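Long-range contacts in gamma-glutamyltranspeptidase (Streptomyces lincolnensis, PDB 6J3A), which is a homologue of the LmbA-type gamma-glutamyltranspeptidases of the Ntn-hydrolase clan and probably cleaves gamma-glutamyl-type amide bonds or transfers the acyl group: residues P275-Q285 and A312-D322; P327-Y336 and P354-A362. All coordinates share one frame; numbering follows the deposited sequence.

Interaction 1. Residues P275-Q285 and A312-D322; sequences PWSQGPVLLQQ and AMADREAWYGD
Tyr320 reaches from just after helix 312-319 across to Pro280 and Gln284, and the Gln284 side chain meets it from the opposite direction. With CG opposite the carbonyl carbon (chi1 -67°), the Tyr320 ring lies between Pro275 CB over one face and Arg316 CA over the other. Tyr320 OH donates to Gln284 OE1 at 2.7 Å. Gln284 OE1 lies at the ring edge; the hydroxyl is tilted from the amide carbonyl plane. Pro280 CB packs 3.7 Å from Tyr320 CE2. The other branch of the same amide turns to Asp315. Gln284 NE2 donates to Asp315 OD2 at 3.0 Å, and OD2, in the amide plane, receives it on its anti lone pair; OD2 is also held by Tyr336. Next to this, Val281 CG2 sits 3.7 Å from Ala312 CB and close to Met313 SD. Gly321 N donates to Pro275 O at 3.2 Å and ties the two loops together. Arg316 runs past Gln278 to a salt bridge with Asp504. The helix axes cross at 140°, 9.2 Å apart. Both ends of the Gln284 amide are used, which fixes its rotation: oxygen toward the phenol, nitrogen toward the acid. This buried polar chain is thus satisfied, with Val281, Ala312 and Pro280 alongside.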
loop_
_atom_site.group_PDB
_atom_site.type_symbol
_atom_site.label_atom_id
_atom_site.label_comp_id
_atom_site.label_asym_id
_atom_site.label_seq_id
_atom_site.Cartn_x
_atom_site.Cartn_y
_atom_site.Cartn_z
ATOM N N PRO A 275 28.840 -17.957 2.173
ATOM C CA PRO A 275 28.403 -19.041 3.082
ATOM C C PRO A 275 28.630 -18.817 4.583
ATOM O O PRO A 275 28.239 -19.672 5.386
ATOM C CB PRO A 275 29.191 -20.256 2.587
ATOM C CG PRO A 275 30.413 -19.678 1.954
ATOM C CD PRO A 275 30.165 -18.235 1.594
ATOM N N TRP A 276 29.245 -17.693 4.958
ATOM C CA TRP A 276 29.120 -17.157 6.335
ATOM C C TRP A 276 27.658 -16.770 6.684
ATOM O O TRP A 276 27.312 -16.625 7.860
ATOM C CB TRP A 276 30.074 -15.968 6.587
ATOM C CG TRP A 276 29.918 -14.848 5.613
ATOM C CD1 TRP A 276 30.641 -14.664 4.478
ATOM C CD2 TRP A 276 28.969 -13.770 5.667
ATOM N NE1 TRP A 276 30.205 -13.541 3.809
ATOM C CE2 TRP A 276 29.181 -12.972 4.517
ATOM C CE3 TRP A 276 27.965 -13.396 6.574
ATOM C CZ2 TRP A 276 28.429 -11.819 4.248
ATOM C CZ3 TRP A 276 27.207 -12.241 6.304
ATOM C CH2 TRP A 276 27.451 -11.470 5.153
ATOM N N SER A 277 26.827 -16.561 5.663
ATOM C CA SER A 277 25.379 -16.544 5.817
ATOM C C SER A 277 24.808 -17.890 5.365
ATOM O O SER A 277 25.526 -18.710 4.812
ATOM C CB SER A 277 24.785 -15.411 4.981
ATOM O OG SER A 277 24.732 -15.767 3.606
ATOM N N GLN A 278 23.512 -18.102 5.570
ATOM C CA GLN A 278 22.811 -19.222 4.910
ATOM C C GLN A 278 22.513 -18.951 3.425
ATOM O O GLN A 278 21.938 -19.812 2.744
ATOM C CB GLN A 278 21.493 -19.566 5.628
ATOM C CG GLN A 278 20.382 -18.512 5.525
ATOM C CD GLN A 278 19.014 -19.005 5.992
ATOM O OE1 GLN A 278 18.225 -18.230 6.520
ATOM N NE2 GLN A 278 18.716 -20.285 5.774
ATOM N N GLY A 279 22.874 -17.762 2.936
ATOM C CA GLY A 279 22.535 -17.305 1.582
ATOM C C GLY A 279 22.623 -18.352 0.493
ATOM O O GLY A 279 21.648 -18.589 -0.241
ATOM N N PRO A 280 23.787 -19.007 0.392
ATOM C CA PRO A 280 24.004 -20.051 -0.600
ATOM C C PRO A 280 23.052 -21.249 -0.598
ATOM O O PRO A 280 22.999 -21.954 -1.603
ATOM C CB PRO A 280 25.427 -20.492 -0.299
ATOM C CG PRO A 280 26.089 -19.238 0.157
ATOM C CD PRO A 280 25.052 -18.626 1.046
ATOM N N VAL A 281 22.299 -21.465 0.479
ATOM C CA VAL A 281 21.365 -22.587 0.542
ATOM C C VAL A 281 20.203 -22.449 -0.456
ATOM O O VAL A 281 19.638 -23.459 -0.893
ATOM C CB VAL A 281 20.854 -22.830 1.985
ATOM C CG1 VAL A 281 19.643 -21.970 2.333
ATOM C CG2 VAL A 281 20.516 -24.300 2.184
ATOM N N LEU A 282 19.854 -21.203 -0.800
ATOM C CA LEU A 282 18.905 -20.912 -1.889
ATOM C C LEU A 282 19.498 -21.380 -3.219
ATOM O O LEU A 282 18.848 -22.089 -3.994
ATOM C CB LEU A 282 18.578 -19.405 -1.955
ATOM C CG LEU A 282 17.332 -18.998 -2.779
ATOM C CD1 LEU A 282 16.703 -17.700 -2.271
ATOM C CD2 LEU A 282 17.613 -18.890 -4.281
ATOM N N LEU A 283 20.745 -20.979 -3.457
ATOM C CA LEU A 283 21.478 -21.357 -4.658
ATOM C C LEU A 283 21.601 -22.896 -4.775
ATOM O O LEU A 283 21.409 -23.450 -5.855
ATOM C CB LEU A 283 22.856 -20.666 -4.696
ATOM C CG LEU A 283 22.941 -19.140 -4.486
ATOM C CD1 LEU A 283 24.360 -18.592 -4.554
ATOM C CD2 LEU A 283 22.103 -18.434 -5.523
ATOM N N GLN A 284 21.881 -23.576 -3.665
ATOM C CA GLN A 284 21.949 -25.051 -3.652
ATOM C C GLN A 284 20.615 -25.695 -4.002
ATOM O O GLN A 284 20.573 -26.728 -4.664
ATOM C CB GLN A 284 22.435 -25.578 -2.297
ATOM C CG GLN A 284 23.943 -25.474 -2.110
ATOM C CD GLN A 284 24.505 -26.453 -1.105
ATOM O OE1 GLN A 284 25.179 -26.051 -0.162
ATOM N NE2 GLN A 284 24.235 -27.747 -1.301
ATOM N N GLN A 285 19.530 -25.076 -3.560
ATOM C CA GLN A 285 18.193 -25.547 -3.916
ATOM C C GLN A 285 17.904 -25.448 -5.419
ATOM O O GLN A 285 17.237 -26.320 -5.982
ATOM C CB GLN A 285 17.136 -24.803 -3.107
ATOM C CG GLN A 285 17.071 -25.258 -1.658
ATOM C CD GLN A 285 16.162 -24.379 -0.822
ATOM O OE1 GLN A 285 14.961 -24.608 -0.754
ATOM N NE2 GLN A 285 16.733 -23.366 -0.186
ATOM N N ALA A 312 19.557 -29.465 0.842
ATOM C CA ALA A 312 20.377 -28.246 0.825
ATOM C C ALA A 312 20.665 -27.765 2.241
ATOM O O ALA A 312 21.757 -27.284 2.508
ATOM C CB ALA A 312 19.719 -27.144 0.010
ATOM N N MET A 313 19.693 -27.909 3.140
ATOM C CA MET A 313 19.853 -27.505 4.544
ATOM C C MET A 313 20.866 -28.366 5.291
ATOM O O MET A 313 21.635 -27.878 6.113
ATOM C CB MET A 313 18.501 -27.538 5.259
ATOM C CG MET A 313 17.583 -26.390 4.873
ATOM S SD MET A 313 18.249 -24.732 5.191
ATOM C CE MET A 313 17.188 -24.220 6.530
ATOM N N ALA A 314 20.853 -29.655 4.992
ATOM C CA ALA A 314 21.833 -30.599 5.513
ATOM C C ALA A 314 23.243 -30.161 5.182
ATOM O O ALA A 314 24.135 -30.210 6.028
ATOM C CB ALA A 314 21.570 -31.980 4.935
ATOM N N ASP A 315 23.425 -29.741 3.937
ATOM C CA ASP A 315 24.715 -29.244 3.461
ATOM C C ASP A 315 25.062 -27.931 4.149
ATOM O O ASP A 315 26.209 -27.716 4.509
ATOM C CB ASP A 315 24.724 -29.077 1.931
ATOM C CG ASP A 315 25.105 -30.367 1.181
ATOM O OD1 ASP A 315 25.531 -31.368 1.816
ATOM O OD2 ASP A 315 24.994 -30.361 -0.074
ATOM N N ARG A 316 24.061 -27.069 4.338
ATOM C CA ARG A 316 24.216 -25.844 5.132
ATOM C C ARG A 316 24.788 -26.120 6.534
ATOM O O ARG A 316 25.756 -25.491 6.963
ATOM C CB ARG A 316 22.886 -25.117 5.255
ATOM C CG ARG A 316 22.983 -23.777 5.971
ATOM C CD ARG A 316 21.627 -23.257 6.402
ATOM N NE ARG A 316 21.190 -23.819 7.684
ATOM C CZ ARG A 316 20.182 -23.358 8.424
ATOM N NH1 ARG A 316 19.879 -23.954 9.574
ATOM N NH2 ARG A 316 19.483 -22.296 8.042
ATOM N N GLU A 317 24.167 -27.064 7.231
ATOM C CA GLU A 317 24.585 -27.443 8.580
ATOM C C GLU A 317 25.986 -28.049 8.634
ATOM O O GLU A 317 26.789 -27.719 9.514
ATOM C CB GLU A 317 23.597 -28.451 9.171
ATOM C CG GLU A 317 23.828 -28.743 10.650
ATOM C CD GLU A 317 23.851 -27.477 11.483
ATOM O OE1 GLU A 317 22.912 -26.667 11.350
ATOM O OE2 GLU A 317 24.816 -27.270 12.239
ATOM N N ALA A 318 26.246 -28.964 7.711
ATOM C CA ALA A 318 27.538 -29.649 7.613
ATOM C C ALA A 318 28.688 -28.748 7.191
ATOM O O ALA A 318 29.781 -28.857 7.736
ATOM C CB ALA A 318 27.433 -30.822 6.651
ATOM N N TRP A 319 28.443 -27.874 6.221
ATOM C CA TRP A 319 29.522 -27.178 5.515
ATOM C C TRP A 319 29.620 -25.670 5.742
ATOM O O TRP A 319 30.705 -25.110 5.575
ATOM C CB TRP A 319 29.449 -27.500 4.012
ATOM C CG TRP A 319 29.547 -28.983 3.762
ATOM C CD1 TRP A 319 28.565 -29.814 3.305
ATOM C CD2 TRP A 319 30.682 -29.806 4.016
ATOM N NE1 TRP A 319 29.026 -31.103 3.237
ATOM C CE2 TRP A 319 30.322 -31.128 3.678
ATOM C CE3 TRP A 319 31.978 -29.552 4.496
ATOM C CZ2 TRP A 319 31.213 -32.197 3.800
ATOM C CZ3 TRP A 319 32.861 -30.607 4.626
ATOM C CH2 TRP A 319 32.475 -31.918 4.274
ATOM N N TYR A 320 28.524 -25.009 6.130
ATOM C CA TYR A 320 28.518 -23.529 6.166
ATOM C C TYR A 320 29.048 -22.998 7.476
ATOM O O TYR A 320 28.939 -23.637 8.524
ATOM C CB TYR A 320 27.137 -22.923 5.925
ATOM C CG TYR A 320 26.545 -23.097 4.538
ATOM C CD1 TYR A 320 26.869 -24.189 3.717
ATOM C CD2 TYR A 320 25.596 -22.189 4.063
ATOM C CE1 TYR A 320 26.283 -24.353 2.473
ATOM C CE2 TYR A 320 25.005 -22.351 2.817
ATOM C CZ TYR A 320 25.349 -23.437 2.028
ATOM O OH TYR A 320 24.772 -23.601 0.789
ATOM N N GLY A 321 29.596 -21.793 7.396
ATOM C CA GLY A 321 30.185 -21.133 8.548
ATOM C C GLY A 321 31.309 -20.212 8.134
ATOM O O GLY A 321 31.546 -19.998 6.943
ATOM N N ASP A 322 31.986 -19.652 9.132
ATOM C CA ASP A 322 33.143 -18.780 8.908
ATOM C C ASP A 322 34.405 -19.217 9.668
ATOM O O ASP A 322 35.400 -18.491 9.656
ATOM C CB ASP A 322 32.788 -17.344 9.297
ATOM C CG ASP A 322 33.711 -16.313 8.669
ATOM O OD1 ASP A 322 34.087 -16.464 7.481
ATOM O OD2 ASP A 322 34.039 -15.327 9.367
#

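Interaction 2. Residues P327-Y336 and P354-A362; sequences PLDELLSAEY and PGSPGGRTA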
loop_
_atom_site.group_PDB
_atom_site.type_symbol
_atom_site.label_atom_id
_atom_site.label_comp_id
_atom_site.label_asym_id
_atom_site.label_seq_id
_atom_site.Cartn_x
_atom_site.Cartn_y
_atom_site.Cartn_z
ATOM N N PRO A 327 33.322 -25.495 0.663
ATOM C CA PRO A 327 33.498 -25.954 -0.695
ATOM C C PRO A 327 32.243 -25.618 -1.500
ATOM O O PRO A 327 31.474 -26.499 -1.888
ATOM C CB PRO A 327 33.706 -27.458 -0.509
ATOM C CG PRO A 327 32.808 -27.793 0.624
ATOM C CD PRO A 327 32.752 -26.567 1.505
ATOM N N LEU A 328 32.066 -24.329 -1.757
ATOM C CA LEU A 328 30.856 -23.822 -2.397
ATOM C C LEU A 328 30.755 -24.211 -3.878
ATOM O O LEU A 328 29.720 -24.707 -4.321
ATOM C CB LEU A 328 30.797 -22.302 -2.241
ATOM C CG LEU A 328 29.519 -21.596 -2.683
ATOM C CD1 LEU A 328 28.324 -22.054 -1.865
ATOM C CD2 LEU A 328 29.705 -20.092 -2.580
ATOM N N ASP A 329 31.834 -23.970 -4.621
ATOM C CA ASP A 329 31.931 -24.335 -6.049
ATOM C C ASP A 329 31.489 -25.766 -6.291
ATOM O O ASP A 329 30.705 -26.033 -7.192
ATOM C CB ASP A 329 33.362 -24.192 -6.561
ATOM C CG ASP A 329 33.891 -22.778 -6.447
ATOM O OD1 ASP A 329 33.088 -21.818 -6.402
ATOM O OD2 ASP A 329 35.131 -22.636 -6.397
ATOM N N GLU A 330 31.998 -26.674 -5.466
ATOM C CA GLU A 330 31.662 -28.095 -5.554
ATOM C C GLU A 330 30.200 -28.388 -5.199
ATOM O O GLU A 330 29.548 -29.190 -5.867
ATOM C CB GLU A 330 32.643 -28.919 -4.698
ATOM C CG GLU A 330 34.039 -28.969 -5.321
ATOM C CD GLU A 330 35.154 -29.275 -4.340
ATOM O OE1 GLU A 330 35.996 -28.387 -4.108
ATOM O OE2 GLU A 330 35.204 -30.397 -3.809
ATOM N N LEU A 331 29.697 -27.709 -4.172
ATOM C CA LEU A 331 28.296 -27.810 -3.751
ATOM C C LEU A 331 27.289 -27.321 -4.804
ATOM O O LEU A 331 26.157 -27.804 -4.849
ATOM C CB LEU A 331 28.107 -27.050 -2.436
ATOM C CG LEU A 331 28.748 -27.732 -1.216
ATOM C CD1 LEU A 331 28.968 -26.729 -0.091
ATOM C CD2 LEU A 331 27.921 -28.910 -0.718
ATOM N N LEU A 332 27.711 -26.378 -5.647
ATOM C CA LEU A 332 26.925 -25.908 -6.803
ATOM C C LEU A 332 27.354 -26.475 -8.170
ATOM O O LEU A 332 26.840 -26.049 -9.208
ATOM C CB LEU A 332 26.991 -24.384 -6.877
ATOM C CG LEU A 332 26.633 -23.639 -5.595
ATOM C CD1 LEU A 332 26.891 -22.152 -5.801
ATOM C CD2 LEU A 332 25.193 -23.917 -5.164
ATOM N N SER A 333 28.279 -27.427 -8.189
ATOM C CA SER A 333 28.704 -28.038 -9.445
ATOM C C SER A 333 27.617 -28.990 -9.923
ATOM O O SER A 333 26.851 -29.543 -9.123
ATOM C CB SER A 333 30.027 -28.784 -9.286
ATOM O OG SER A 333 29.858 -29.967 -8.524
ATOM N N ALA A 334 27.562 -29.169 -11.234
ATOM C CA ALA A 334 26.569 -30.041 -11.853
ATOM C C ALA A 334 26.796 -31.496 -11.448
ATOM O O ALA A 334 25.849 -32.237 -11.154
ATOM C CB ALA A 334 26.639 -29.905 -13.362
ATOM N N GLU A 335 28.070 -31.884 -11.475
ATOM C CA GLU A 335 28.557 -33.207 -11.025
ATOM C C GLU A 335 27.944 -33.626 -9.669
ATOM O O GLU A 335 27.265 -34.660 -9.569
ATOM C CB GLU A 335 30.118 -33.197 -11.027
ATOM C CG GLU A 335 30.877 -34.064 -10.008
ATOM C CD GLU A 335 30.814 -35.567 -10.282
ATOM O OE1 GLU A 335 29.744 -36.088 -10.709
ATOM O OE2 GLU A 335 31.856 -36.235 -10.053
ATOM N N TYR A 336 28.155 -32.781 -8.662
ATOM C CA TYR A 336 27.684 -33.018 -7.288
ATOM C C TYR A 336 26.154 -33.149 -7.196
ATOM O O TYR A 336 25.618 -34.092 -6.590
ATOM C CB TYR A 336 28.177 -31.869 -6.406
ATOM C CG TYR A 336 27.731 -31.920 -4.967
ATOM C CD1 TYR A 336 28.213 -32.890 -4.103
ATOM C CD2 TYR A 336 26.834 -30.983 -4.467
ATOM C CE1 TYR A 336 27.808 -32.934 -2.784
ATOM C CE2 TYR A 336 26.422 -31.017 -3.153
ATOM C CZ TYR A 336 26.926 -31.988 -2.310
ATOM O OH TYR A 336 26.521 -32.033 -0.998
ATOM N N PRO A 354 23.598 -34.825 4.755
ATOM C CA PRO A 354 24.565 -33.966 4.080
ATOM C C PRO A 354 25.404 -34.772 3.114
ATOM O O PRO A 354 25.639 -35.959 3.336
ATOM C CB PRO A 354 25.439 -33.431 5.221
ATOM C CG PRO A 354 25.272 -34.397 6.338
ATOM C CD PRO A 354 24.100 -35.297 6.055
ATOM N N GLY A 355 25.852 -34.121 2.053
ATOM C CA GLY A 355 26.641 -34.781 1.034
ATOM C C GLY A 355 28.126 -34.619 1.248
ATOM O O GLY A 355 28.576 -34.060 2.259
ATOM N N SER A 356 28.862 -35.103 0.249
ATOM C CA SER A 356 30.312 -35.198 0.266
ATOM C C SER A 356 30.988 -34.430 -0.891
ATOM O O SER A 356 31.603 -35.045 -1.774
ATOM C CB SER A 356 30.716 -36.681 0.256
ATOM O OG SER A 356 30.695 -37.198 1.573
ATOM N N PRO A 357 30.904 -33.079 -0.872
ATOM C CA PRO A 357 31.605 -32.265 -1.881
ATOM C C PRO A 357 33.093 -32.592 -1.980
ATOM O O PRO A 357 33.822 -32.438 -0.998
ATOM C CB PRO A 357 31.418 -30.824 -1.377
ATOM C CG PRO A 357 31.047 -30.951 0.059
ATOM C CD PRO A 357 30.257 -32.225 0.143
ATOM N N GLY A 358 33.515 -33.057 -3.155
ATOM C CA GLY A 358 34.919 -33.385 -3.425
ATOM C C GLY A 358 35.444 -34.592 -2.679
ATOM O O GLY A 358 36.651 -34.701 -2.443
ATOM N N GLY A 359 34.536 -35.488 -2.298
ATOM C CA GLY A 359 34.870 -36.634 -1.454
ATOM C C GLY A 359 35.028 -36.360 0.043
ATOM O O GLY A 359 35.237 -37.304 0.812
ATOM N N ARG A 360 34.917 -35.096 0.470
ATOM C CA ARG A 360 35.092 -34.729 1.882
ATOM C C ARG A 360 33.998 -35.357 2.745
ATOM O O ARG A 360 32.840 -35.415 2.334
ATOM C CB ARG A 360 35.101 -33.209 2.063
ATOM C CG ARG A 360 36.394 -32.541 1.625
ATOM C CD ARG A 360 36.453 -31.068 2.050
ATOM N NE ARG A 360 37.108 -30.237 1.037
ATOM C CZ ARG A 360 36.608 -29.971 -0.175
ATOM N NH1 ARG A 360 37.292 -29.210 -1.019
ATOM N NH2 ARG A 360 35.432 -30.463 -0.564
ATOM N N THR A 361 34.386 -35.854 3.919
ATOM C CA THR A 361 33.454 -36.478 4.855
ATOM C C THR A 361 32.821 -35.376 5.689
ATOM O O THR A 361 33.521 -34.501 6.215
ATOM C CB THR A 361 34.148 -37.472 5.806
ATOM O OG1 THR A 361 35.004 -38.345 5.058
ATOM C CG2 THR A 361 33.111 -38.312 6.574
ATOM N N ALA A 362 31.499 -35.441 5.812
ATOM C CA ALA A 362 30.722 -34.457 6.546
ATOM C C ALA A 362 30.878 -34.670 8.050
ATOM O O ALA A 362 30.627 -35.774 8.556
ATOM C CB ALA A 362 29.260 -34.564 6.152
#
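Glu330 and Arg360 both set CG opposite the carbonyl carbon (chi1 -71° and -75°), and the extended glutamate chain meets an arginine chain bent at chi3. The two side chains cross at about a right angle. Arg360 NH2 bonds to Glu330 OE2 at 3.3 Å in a salt bridge, coming from above the carboxylate plane. Arg360 NH1 adds a weak bond to Glu330 OE1 at 3.4 Å. The guanidinium also lies with one face on Pro327, whose CB is 3.5 Å from Arg360 NH2. An alanine in place of Glu330 would probably leave the Arg360 guanidinium without its charged mate here and free to swing off Pro327.

Pro357 is the apolar centre of the contact. Its CG touches Pro327 CG at 3.7 Å and Leu331 CD2 at 3.8 Å, and its CB rests against Glu330 CB. On another side, Tyr336 runs alongside the proline ring and points the same way, with Tyr336 CE1 3.9 Å from Pro357 CD. The edge of the tyrosine ring faces Ser356 N. Tyr336 OH is hydrogen-bonded to Asp315 and comes within 3.4 Å of Gly355 CA, where the backbone passes so near that a side chain pointing this way would clash. Gly358 has positive phi and turns the chain close beside Glu330 OE2. Ser333 caps helix 334-336 by accepting from Tyr336 N, and its hydroxyl donates to Glu330 O at 2.8 Å, which braces the turn between the two helices.

The contact is partly buried, and Arg360 is on its exposed side. It fastens the loop that follows helix 334-341 onto the short helix 328-331. Helix 299-319 packs against the same loop through Trp319, which touches Pro357 and Arg360. Helix 280-288 backs helix 328-331, where Leu331 meets Gln284.

Interactions 1 and 2 follow one another along the chain, and their centres are 12 Å apart. Asp315 joins them. Its OD2, which interaction 1 uses for Gln284, also has a probable hydrogen bond to Tyr336 OH of interaction 2; the 2.4 Å between Asp315 OD2 and Tyr336 OH is unusually short and its exact length doubtful. Asp315 OD1 lies 2.8 Å from Gly355 N, probably hydrogen-bonded. One buried carboxylate therefore probably serves both contacts. Leu331 CD2 packs 3.3 Å from Asp315 OD2, and Trp319 CH2 approaches Thr361 O at 3.4 Å. Interaction 1 is the more central, its centre about 15 Å from that of the chain, against about 26 Å for interaction 2.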